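Local coordinates for cyclic nucleotide-binding protein (Brucella abortus biovar 1, PDB 5D1I) that is of unknown function but has a cyclic nucleotide-binding fold, which in related proteins often serves transcription factors that bind DNA, at residues G66-F71 with A88-M93. Sequence-based numbering, arbitrary orientation.
Sequences GTITLF and AILGEM
Inside the beta barrel of this cyclic nucleotide-binding domain, a member of the cupin clan, the side chain of Leu90 meets those of Ile68 and Leu70 in the interior. The two strands belong to different sheets: 68-74 pairs with 77-84 and 104-107, whereas 89-90 pairs with 56-63. Their separation shows that side chains alone bridge them, since the CA atoms of Leu70 and Leu90 stand 9.7 Å apart. Along the first strand Ile68 and Leu70 alternate with Thr69, so both CB atoms face the second strand, while Thr69 OG1 hydrogen-bonds Asp108 OD1.

Leu90 CD1 touches both residues of that strand, Ile68 only loosely, at 4.4 Å from its CG2, while Leu90 CD2 meets Leu70 alone. All three residues are buried, and the area lost between the segments, 109 Å² with both sides summed, is small, as expected of a few methyl groups meeting. Ile63 and Ala105 also pack against Ile68, and Glu25 of the second subunit packs on Leu70. Both leucines set CG opposite their own carbonyl carbon (chi1 -53° in each), and the two side chains meet at a slant. Leu70 CD2 faces the fork of Leu90, 3.9 Å from its CD2 and 4.1 Å from its CD1.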
loop_
_atom_site.group_PDB
_atom_site.type_symbol
_atom_site.label_atom_id
_atom_site.label_comp_id
_atom_site.label_asym_id
_atom_site.label_seq_id
_atom_site.Cartn_x
_atom_site.Cartn_y
_atom_site.Cartn_z
ATOM N N GLY A 66 -14.203 -7.636 -4.012
ATOM C CA GLY A 66 -14.454 -7.546 -5.440
ATOM C C GLY A 66 -13.200 -7.572 -6.291
ATOM O O GLY A 66 -12.097 -7.805 -5.794
ATOM N N THR A 67 -13.374 -7.333 -7.587
ATOM C CA THR A 67 -12.262 -7.373 -8.528
ATOM C C THR A 67 -12.360 -6.230 -9.529
ATOM O O THR A 67 -13.423 -5.972 -10.105
ATOM C CB THR A 67 -12.212 -8.713 -9.299
ATOM O OG1 THR A 67 -12.255 -9.806 -8.374
ATOM C CG2 THR A 67 -10.942 -8.804 -10.130
ATOM N N ILE A 68 -11.237 -5.557 -9.734
ATOM C CA ILE A 68 -11.150 -4.447 -10.663
ATOM C C ILE A 68 -10.051 -4.723 -11.680
ATOM O O ILE A 68 -8.934 -5.080 -11.311
ATOM C CB ILE A 68 -10.864 -3.124 -9.924
ATOM C CG1 ILE A 68 -12.125 -2.626 -9.215
ATOM C CG2 ILE A 68 -10.332 -2.065 -10.880
ATOM C CD1 ILE A 68 -11.883 -1.431 -8.314
ATOM N N THR A 69 -10.375 -4.581 -12.960
ATOM C CA THR A 69 -9.370 -4.699 -14.006
ATOM C C THR A 69 -8.757 -3.340 -14.323
ATOM O O THR A 69 -9.473 -2.377 -14.610
ATOM C CB THR A 69 -9.963 -5.307 -15.286
ATOM O OG1 THR A 69 -10.299 -6.674 -15.042
ATOM C CG2 THR A 69 -8.961 -5.242 -16.425
ATOM N N LEU A 70 -7.430 -3.265 -14.249
ATOM C CA LEU A 70 -6.695 -2.072 -14.646
ATOM C C LEU A 70 -6.328 -2.182 -16.114
ATOM O O LEU A 70 -5.914 -3.244 -16.572
ATOM C CB LEU A 70 -5.432 -1.898 -13.802
ATOM C CG LEU A 70 -5.595 -1.907 -12.283
ATOM C CD1 LEU A 70 -4.249 -1.656 -11.615
ATOM C CD2 LEU A 70 -6.614 -0.866 -11.845
ATOM N N PHE A 71 -6.468 -1.091 -16.858
ATOM C CA PHE A 71 -6.216 -1.147 -18.292
ATOM C C PHE A 71 -5.662 0.160 -18.844
ATOM O O PHE A 71 -5.742 1.205 -18.199
ATOM C CB PHE A 71 -7.504 -1.526 -19.041
ATOM C CG PHE A 71 -8.657 -0.580 -18.804
ATOM C CD1 PHE A 71 -8.812 0.560 -19.582
ATOM C CD2 PHE A 71 -9.592 -0.839 -17.818
ATOM C CE1 PHE A 71 -9.874 1.425 -19.370
ATOM C CE2 PHE A 71 -10.652 0.022 -17.600
ATOM C CZ PHE A 71 -10.796 1.153 -18.376
ATOM N N ALA A 88 -5.806 -3.750 -2.482
ATOM C CA ALA A 88 -5.149 -2.904 -3.476
ATOM C C ALA A 88 -5.591 -1.464 -3.302
ATOM O O ALA A 88 -6.753 -1.197 -3.000
ATOM C CB ALA A 88 -5.453 -3.391 -4.898
ATOM N N ILE A 89 -4.661 -0.533 -3.481
ATOM C CA ILE A 89 -5.004 0.875 -3.439
ATOM C C ILE A 89 -4.750 1.511 -4.799
ATOM O O ILE A 89 -3.734 1.244 -5.451
ATOM C CB ILE A 89 -4.222 1.635 -2.337
ATOM C CG1 ILE A 89 -4.655 3.099 -2.294
ATOM C CG2 ILE A 89 -2.714 1.533 -2.547
ATOM C CD1 ILE A 89 -4.161 3.835 -1.072
ATOM N N LEU A 90 -5.698 2.327 -5.238
ATOM C CA LEU A 90 -5.572 3.037 -6.497
ATOM C C LEU A 90 -5.530 4.541 -6.243
ATOM O O LEU A 90 -6.436 5.094 -5.625
ATOM C CB LEU A 90 -6.733 2.686 -7.427
ATOM C CG LEU A 90 -6.986 1.199 -7.680
ATOM C CD1 LEU A 90 -8.193 1.017 -8.589
ATOM C CD2 LEU A 90 -5.750 0.541 -8.281
ATOM N N GLY A 91 -4.478 5.196 -6.719
ATOM C CA GLY A 91 -4.345 6.634 -6.574
ATOM C C GLY A 91 -3.754 7.079 -5.248
ATOM O O GLY A 91 -4.039 8.182 -4.783
ATOM N N GLU A 92 -2.922 6.235 -4.641
ATOM C CA GLU A 92 -2.289 6.586 -3.370
ATOM C C GLU A 92 -1.483 7.877 -3.479
ATOM O O GLU A 92 -1.478 8.694 -2.559
ATOM C CB GLU A 92 -1.376 5.458 -2.885
ATOM C CG GLU A 92 -0.848 5.668 -1.467
ATOM C CD GLU A 92 0.180 4.629 -1.076
ATOM O OE1 GLU A 92 1.086 4.364 -1.887
ATOM O OE2 GLU A 92 0.087 4.074 0.036
HETATM N N MSE A 93 -0.811 8.060 -4.614
HETATM C CA MSE A 93 0.028 9.236 -4.824
HETATM C C MSE A 93 -0.789 10.524 -4.916
HETATM O O MSE A 93 -0.268 11.618 -4.691
HETATM C CB MSE A 93 0.875 9.067 -6.087
HETATM C CG MSE A 93 1.967 8.018 -5.973
HETATM SE SE MSE A 93 3.138 8.320 -4.442
HETATM C CE MSE A 93 2.519 6.875 -3.292
#